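Pectinesterase A (Erwinia chrysanthemi, PDB 2NTP) hydrolyses the methyl esters of galacturonosyl units in pectin, releasing methanol, and catalyses the first step in the maceration and soft-rotting of plant tissue. Local coordinates at residues 129-134 with 155-160; 151-156 with 172-177. All blocks are in the same frame, centred on the assembly; numbering follows the deposited sequence.

In the fold
Contact 1 (129-134 with 155-160) and contact 2 (151-156 with 172-177) join successive coils of a right-handed parallel beta-helix; their centres lie about 8 Å apart. They share T155 and L156, whose chain bonds to the coil before it in contact 1 and to the coil after it in contact 2. The two also touch directly: A130 N lies 3.0 Å from Q153 O, a probable hydrogen bond, and Q129 CB packs 3.4 Å from D154 OD2. Both reach the galacturonate of chain C. Contact 2 supplies the transition-state stabilizer Q153, the proton donor D154 and the nucleophile D175, while contact 1 brings the substrate-binding Q129 and, further along the cleft, Y157.

Contact 1: residues 129-134 with 155-160; sequences QAVALY and TLYVSG. With ADA (alpha-D-galactopyranuronic acid), chain C; ADA (alpha-D-galactopyranuronic acid), chain B.
The rings of Y134 and Y157 lie side by side in an offset stack, centroids 4.3 Å apart and planes 19° from parallel. In both, CG stands anti to the backbone N (chi1 176° and -167°), which sends the two rings the same way from neighbouring strands. CE1 of Y134 sits over the centre of the Y157 ring, whereas CD2 of Y157 falls toward the rim of the Y134 face. One water joins the two hydroxyls, 3.0 Å from Y134 OH and 2.7 Å from Y157 OH, and Y157 also stacks with F178. V131 CG1 packs on Y157 CB at 4.0 Å. L133 and L156, also parallel neighbours, point to the other face of the sheet, where CD2 of L133 meets CD1 of L156 at 3.8 Å and F165 and L149 pack against both. Between the strands, L133 O takes a nearly straight bond from Y157 N (2.9 Å), and T155 O accepts from both A132 N (2.8 Å) and L133 N. Stacks of like residues on successive coils are characteristic of the parallel beta-helix; here Y157 also lines the glycan pocket.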
loop_
_atom_site.group_PDB
_atom_site.type_symbol
_atom_site.label_atom_id
_atom_site.label_comp_id
_atom_site.label_asym_id
_atom_site.label_seq_id
_atom_site.Cartn_x
_atom_site.Cartn_y
_atom_site.Cartn_z
ATOM N N GLN A 129 8.671 4.556 8.751
ATOM C CA GLN A 129 7.664 3.787 8.023
ATOM C C GLN A 129 6.503 3.464 8.957
ATOM O O GLN A 129 6.699 3.178 10.137
ATOM C CB GLN A 129 8.235 2.534 7.342
ATOM C CG GLN A 129 9.333 1.787 8.054
ATOM C CD GLN A 129 10.689 2.478 8.017
ATOM O OE1 GLN A 129 11.096 3.039 9.001
ATOM N NE2 GLN A 129 11.391 2.417 6.884
ATOM N N ALA A 130 5.287 3.556 8.432
ATOM C CA ALA A 130 4.093 3.326 9.233
ATOM C C ALA A 130 2.981 2.826 8.315
ATOM O O ALA A 130 2.245 3.604 7.698
ATOM C CB ALA A 130 3.686 4.600 9.979
ATOM N N VAL A 131 2.887 1.505 8.234
ATOM C CA VAL A 131 2.017 0.824 7.278
ATOM C C VAL A 131 0.545 0.867 7.701
ATOM O O VAL A 131 0.223 0.605 8.856
ATOM C CB VAL A 131 2.478 -0.641 7.094
ATOM C CG1 VAL A 131 1.575 -1.378 6.105
ATOM C CG2 VAL A 131 3.933 -0.702 6.631
ATOM N N ALA A 132 -0.341 1.193 6.759
ATOM C CA ALA A 132 -1.783 1.124 7.006
ATOM C C ALA A 132 -2.298 -0.294 6.761
ATOM O O ALA A 132 -2.988 -0.869 7.605
ATOM C CB ALA A 132 -2.542 2.136 6.127
ATOM N N LEU A 133 -1.930 -0.855 5.612
ATOM C CA LEU A 133 -2.375 -2.179 5.195
ATOM C C LEU A 133 -1.213 -3.002 4.666
ATOM O O LEU A 133 -0.442 -2.534 3.819
ATOM C CB LEU A 133 -3.453 -2.040 4.116
ATOM C CG LEU A 133 -3.994 -3.297 3.435
ATOM C CD1 LEU A 133 -4.717 -4.198 4.440
ATOM C CD2 LEU A 133 -4.929 -2.872 2.295
ATOM N N TYR A 134 -1.106 -4.232 5.158
ATOM C CA TYR A 134 -0.047 -5.152 4.769
ATOM C C TYR A 134 -0.710 -6.439 4.313
ATOM O O TYR A 134 -1.426 -7.071 5.081
ATOM C CB TYR A 134 0.880 -5.404 5.965
ATOM C CG TYR A 134 2.001 -6.421 5.794
ATOM C CD1 TYR A 134 2.569 -6.691 4.547
ATOM C CD2 TYR A 134 2.526 -7.082 6.909
ATOM C CE1 TYR A 134 3.614 -7.611 4.417
ATOM C CE2 TYR A 134 3.562 -7.989 6.786
ATOM C CZ TYR A 134 4.098 -8.252 5.546
ATOM O OH TYR A 134 5.130 -9.164 5.442
ATOM N N THR A 155 2.619 3.436 3.210
ATOM C CA THR A 155 1.185 3.233 3.479
ATOM C C THR A 155 0.670 1.818 3.166
ATOM O O THR A 155 0.015 1.200 4.004
ATOM C CB THR A 155 0.343 4.270 2.714
ATOM O OG1 THR A 155 0.808 5.583 3.058
ATOM C CG2 THR A 155 -1.154 4.133 3.062
ATOM N N LEU A 156 0.971 1.330 1.963
ATOM C CA LEU A 156 0.479 0.033 1.487
ATOM C C LEU A 156 1.621 -0.921 1.151
ATOM O O LEU A 156 2.414 -0.657 0.243
ATOM C CB LEU A 156 -0.426 0.213 0.268
ATOM C CG LEU A 156 -0.921 -1.086 -0.385
ATOM C CD1 LEU A 156 -1.704 -1.964 0.609
ATOM C CD2 LEU A 156 -1.768 -0.773 -1.624
ATOM N N TYR A 157 1.665 -2.034 1.882
ATOM C CA TYR A 157 2.703 -3.053 1.747
ATOM C C TYR A 157 2.034 -4.265 1.108
ATOM O O TYR A 157 1.260 -4.959 1.760
ATOM C CB TYR A 157 3.239 -3.411 3.143
ATOM C CG TYR A 157 4.529 -4.227 3.215
ATOM C CD1 TYR A 157 5.100 -4.815 2.082
ATOM C CD2 TYR A 157 5.171 -4.418 4.443
ATOM C CE1 TYR A 157 6.282 -5.569 2.173
ATOM C CE2 TYR A 157 6.342 -5.169 4.544
ATOM C CZ TYR A 157 6.893 -5.733 3.411
ATOM O OH TYR A 157 8.052 -6.474 3.522
ATOM N N VAL A 158 2.298 -4.493 -0.175
ATOM C CA VAL A 158 1.714 -5.625 -0.890
ATOM C C VAL A 158 2.771 -6.688 -1.202
ATOM O O VAL A 158 3.628 -6.490 -2.060
ATOM C CB VAL A 158 0.955 -5.182 -2.180
ATOM C CG1 VAL A 158 -0.433 -4.639 -1.829
ATOM C CG2 VAL A 158 1.752 -4.140 -2.963
ATOM N N SER A 159 2.703 -7.806 -0.479
ATOM C CA SER A 159 3.632 -8.920 -0.671
ATOM C C SER A 159 2.885 -10.180 -1.121
ATOM O O SER A 159 1.662 -10.192 -1.167
ATOM C CB SER A 159 4.399 -9.180 0.631
ATOM O OG SER A 159 5.458 -10.104 0.444
ATOM N N GLY A 160 3.631 -11.221 -1.476
ATOM C CA GLY A 160 3.053 -12.523 -1.812
ATOM C C GLY A 160 2.241 -12.586 -3.092
ATOM O O GLY A 160 2.770 -12.393 -4.184
HETATM C C1 ADA C . 14.042 3.946 4.079
HETATM C C2 ADA C . 15.003 2.764 3.988
HETATM C C3 ADA C . 14.781 2.014 2.673
HETATM C C4 ADA C . 13.305 1.637 2.523
HETATM C C5 ADA C . 12.453 2.905 2.605
HETATM C C6 ADA C . 10.972 2.650 2.474
HETATM O O2 ADA C . 16.349 3.246 4.081
HETATM O O3 ADA C . 15.615 0.848 2.631
HETATM O O4 ADA C . 12.927 0.767 3.597
HETATM O O5 ADA C . 12.691 3.521 3.880
HETATM O O6B ADA C . 10.525 1.889 1.580
HETATM O O6A ADA C . 10.233 3.242 3.286
HETATM C C1 ADA B . 13.529 -4.680 5.690
HETATM C C2 ADA B . 13.324 -5.962 4.881
HETATM C C3 ADA B . 11.834 -6.255 4.689
HETATM C C4 ADA B . 11.091 -6.234 6.029
HETATM C C5 ADA B . 11.374 -4.916 6.750
HETATM C C6 ADA B . 10.707 -4.859 8.099
HETATM O O2 ADA B . 13.961 -5.801 3.612
HETATM O O3 ADA B . 11.650 -7.509 4.011
HETATM O O4 ADA B . 11.531 -7.309 6.872
HETATM O O5 ADA B . 12.790 -4.747 6.915
HETATM O O6B ADA B . 9.519 -5.233 8.208
HETATM O O6A ADA B . 11.373 -4.432 9.064
HETATM O O HOH W 1 7.895 -8.028 5.746
#

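Contact 2: residues 151-156 with 172-177; sequences GYQDTL and GTVDFI. With ADA (alpha-D-galactopyranuronic acid), chain C; ADA (alpha-D-galactopyranuronic acid), chain D.
Q153 and V174 pack side chain to side chain, CG to CB, where the two turns reach the bound saccharide. Three backbone bonds join the turns. V174 O receives D154 N nearly along its C=O direction (3.0 Å), while T173 N approaches Y152 O from above the carbonyl plane at 2.8 Å. L156 N bonds to F176 O. G172 CA lies 3.3 Å from both G151 O and Y152 O, and G172 N sits over the centre of the F176 ring.

Side-chain packing joins Y152 to T173 and T155 to F176. T173 CG2 meets the edge of the Y152 ring in its plane, and R193 makes a cation-pi contact with that ring. CB of F176 lies against T155 OG1, which bonds to S171 O. L156 and I177 pair as a parallel bridge; their side chains lie on the same sheet face, and both touch F185.

These are equivalent turns of successive beta-helix coils, and together they carry the stabilizer, proton donor and nucleophile of the aspartyl esterase site.

Polar groups converge on the chain C galacturonate. The Q153 chain is extended, with CG anti to the backbone N (chi1 -173°), and NE2 donates to O6A of that sugar at 2.8 Å and to O3 of the chain D sugar at 3.1 Å; T128 OG1 holds its OE1. D154 and D175 both have a left-handed backbone conformation, with CG beside the backbone N (chi1 -77° and -59°). This brings D154 OD1 within 2.6 Å of O6A and D175 OD2 within 2.6 Å of O6B. D154 OD1 and D175 OD2 stand 4.6 Å apart, both close to the sugar's C6 carboxyl group, and R243 forms a salt bridge to D175 OD1.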
loop_
_atom_site.group_PDB
_atom_site.type_symbol
_atom_site.label_atom_id
_atom_site.label_comp_id
_atom_site.label_asym_id
_atom_site.label_seq_id
_atom_site.Cartn_x
_atom_site.Cartn_y
_atom_site.Cartn_z
ATOM N N GLY A 151 -1.741 7.046 5.011
ATOM C CA GLY A 151 -0.457 7.062 5.705
ATOM C C GLY A 151 0.467 8.078 5.074
ATOM O O GLY A 151 0.032 8.926 4.278
ATOM N N TYR A 152 1.739 8.004 5.449
ATOM C CA TYR A 152 2.773 8.821 4.837
ATOM C C TYR A 152 3.800 7.875 4.210
ATOM O O TYR A 152 3.669 7.500 3.045
ATOM C CB TYR A 152 3.398 9.781 5.865
ATOM C CG TYR A 152 2.452 10.859 6.373
ATOM C CD1 TYR A 152 2.339 12.084 5.710
ATOM C CD2 TYR A 152 1.674 10.656 7.514
ATOM C CE1 TYR A 152 1.469 13.079 6.171
ATOM C CE2 TYR A 152 0.803 11.649 7.984
ATOM C CZ TYR A 152 0.714 12.856 7.314
ATOM O OH TYR A 152 -0.142 13.844 7.778
ATOM N N GLN A 153 4.799 7.464 4.982
ATOM C CA GLN A 153 5.794 6.521 4.477
ATOM C C GLN A 153 5.276 5.088 4.556
ATOM O O GLN A 153 4.843 4.638 5.624
ATOM C CB GLN A 153 7.102 6.665 5.255
ATOM C CG GLN A 153 8.262 5.828 4.691
ATOM C CD GLN A 153 9.607 6.220 5.282
ATOM O OE1 GLN A 153 9.694 7.124 6.106
ATOM N NE2 GLN A 153 10.664 5.543 4.849
ATOM N N ASP A 154 5.325 4.378 3.425
ATOM C CA ASP A 154 5.012 2.937 3.387
ATOM C C ASP A 154 3.534 2.598 3.687
ATOM O O ASP A 154 3.221 1.583 4.317
ATOM C CB ASP A 154 5.952 2.149 4.335
ATOM C CG ASP A 154 7.351 1.950 3.760
ATOM O OD1 ASP A 154 7.722 2.657 2.799
ATOM O OD2 ASP A 154 8.090 1.080 4.271
ATOM N N THR A 155 2.619 3.436 3.210
ATOM C CA THR A 155 1.185 3.233 3.479
ATOM C C THR A 155 0.670 1.818 3.166
ATOM O O THR A 155 0.015 1.200 4.004
ATOM C CB THR A 155 0.343 4.270 2.714
ATOM O OG1 THR A 155 0.808 5.583 3.058
ATOM C CG2 THR A 155 -1.154 4.133 3.062
ATOM N N LEU A 156 0.971 1.330 1.963
ATOM C CA LEU A 156 0.479 0.033 1.487
ATOM C C LEU A 156 1.621 -0.921 1.151
ATOM O O LEU A 156 2.414 -0.657 0.243
ATOM C CB LEU A 156 -0.426 0.213 0.268
ATOM C CG LEU A 156 -0.921 -1.086 -0.385
ATOM C CD1 LEU A 156 -1.704 -1.964 0.609
ATOM C CD2 LEU A 156 -1.768 -0.773 -1.624
ATOM N N GLY A 172 -0.009 9.018 0.604
ATOM C CA GLY A 172 1.296 8.818 1.218
ATOM C C GLY A 172 2.387 9.695 0.643
ATOM O O GLY A 172 2.136 10.596 -0.165
ATOM N N THR A 173 3.614 9.407 1.061
ATOM C CA THR A 173 4.779 10.184 0.653
ATOM C C THR A 173 5.838 9.275 0.025
ATOM O O THR A 173 5.903 9.136 -1.205
ATOM C CB THR A 173 5.360 10.957 1.856
ATOM O OG1 THR A 173 5.547 10.052 2.948
ATOM C CG2 THR A 173 4.400 12.064 2.300
ATOM N N VAL A 174 6.636 8.629 0.868
ATOM C CA VAL A 174 7.753 7.805 0.401
ATOM C C VAL A 174 7.341 6.343 0.271
ATOM O O VAL A 174 6.947 5.716 1.256
ATOM C CB VAL A 174 8.972 7.926 1.361
ATOM C CG1 VAL A 174 10.022 6.841 1.072
ATOM C CG2 VAL A 174 9.589 9.320 1.276
ATOM N N ASP A 175 7.438 5.811 -0.951
ATOM C CA ASP A 175 7.222 4.388 -1.214
ATOM C C ASP A 175 5.856 3.928 -0.706
ATOM O O ASP A 175 5.758 2.894 -0.037
ATOM C CB ASP A 175 8.345 3.537 -0.577
ATOM C CG ASP A 175 9.738 3.891 -1.098
ATOM O OD1 ASP A 175 9.851 4.687 -2.044
ATOM O OD2 ASP A 175 10.736 3.361 -0.552
ATOM N N PHE A 176 4.803 4.695 -1.001
ATOM C CA PHE A 176 3.524 4.436 -0.332
ATOM C C PHE A 176 2.724 3.250 -0.878
ATOM O O PHE A 176 1.734 2.836 -0.274
ATOM C CB PHE A 176 2.696 5.708 -0.033
ATOM C CG PHE A 176 2.106 6.409 -1.241
ATOM C CD1 PHE A 176 0.878 6.008 -1.773
ATOM C CD2 PHE A 176 2.734 7.535 -1.782
ATOM C CE1 PHE A 176 0.301 6.688 -2.860
ATOM C CE2 PHE A 176 2.162 8.232 -2.863
ATOM C CZ PHE A 176 0.949 7.803 -3.406
ATOM N N ILE A 177 3.173 2.706 -2.006
ATOM C CA ILE A 177 2.760 1.376 -2.451
ATOM C C ILE A 177 4.054 0.638 -2.716
ATOM O O ILE A 177 4.807 1.022 -3.604
ATOM C CB ILE A 177 1.916 1.399 -3.746
ATOM C CG1 ILE A 177 0.656 2.254 -3.564
ATOM C CG2 ILE A 177 1.548 -0.035 -4.159
ATOM C CD1 ILE A 177 -0.064 2.594 -4.878
HETATM C C1 ADA C . 14.042 3.946 4.079
HETATM C C2 ADA C . 15.003 2.764 3.988
HETATM C C3 ADA C . 14.781 2.014 2.673
HETATM C C4 ADA C . 13.305 1.637 2.523
HETATM C C5 ADA C . 12.453 2.905 2.605
HETATM C C6 ADA C . 10.972 2.650 2.474
HETATM O O2 ADA C . 16.349 3.246 4.081
HETATM O O3 ADA C . 15.615 0.848 2.631
HETATM O O4 ADA C . 12.927 0.767 3.597
HETATM O O5 ADA C . 12.691 3.521 3.880
HETATM O O6B ADA C . 10.525 1.889 1.580
HETATM O O6A ADA C . 10.233 3.242 3.286
HETATM C C1 ADA D . 13.923 8.234 1.766
HETATM C C2 ADA D . 13.221 7.843 3.066
HETATM C C3 ADA D . 14.218 7.258 4.065
HETATM C C4 ADA D . 15.100 6.185 3.417
HETATM C C5 ADA D . 15.706 6.672 2.102
HETATM C C6 ADA D . 16.467 5.556 1.440
HETATM O O2 ADA D . 12.616 9.003 3.640
HETATM O O3 ADA D . 13.520 6.712 5.192
HETATM O O4 ADA D . 14.341 5.002 3.142
HETATM O O5 ADA D . 14.651 7.119 1.240
HETATM O O6B ADA D . 16.296 5.361 0.219
HETATM O O6A ADA D . 17.242 4.859 2.132
#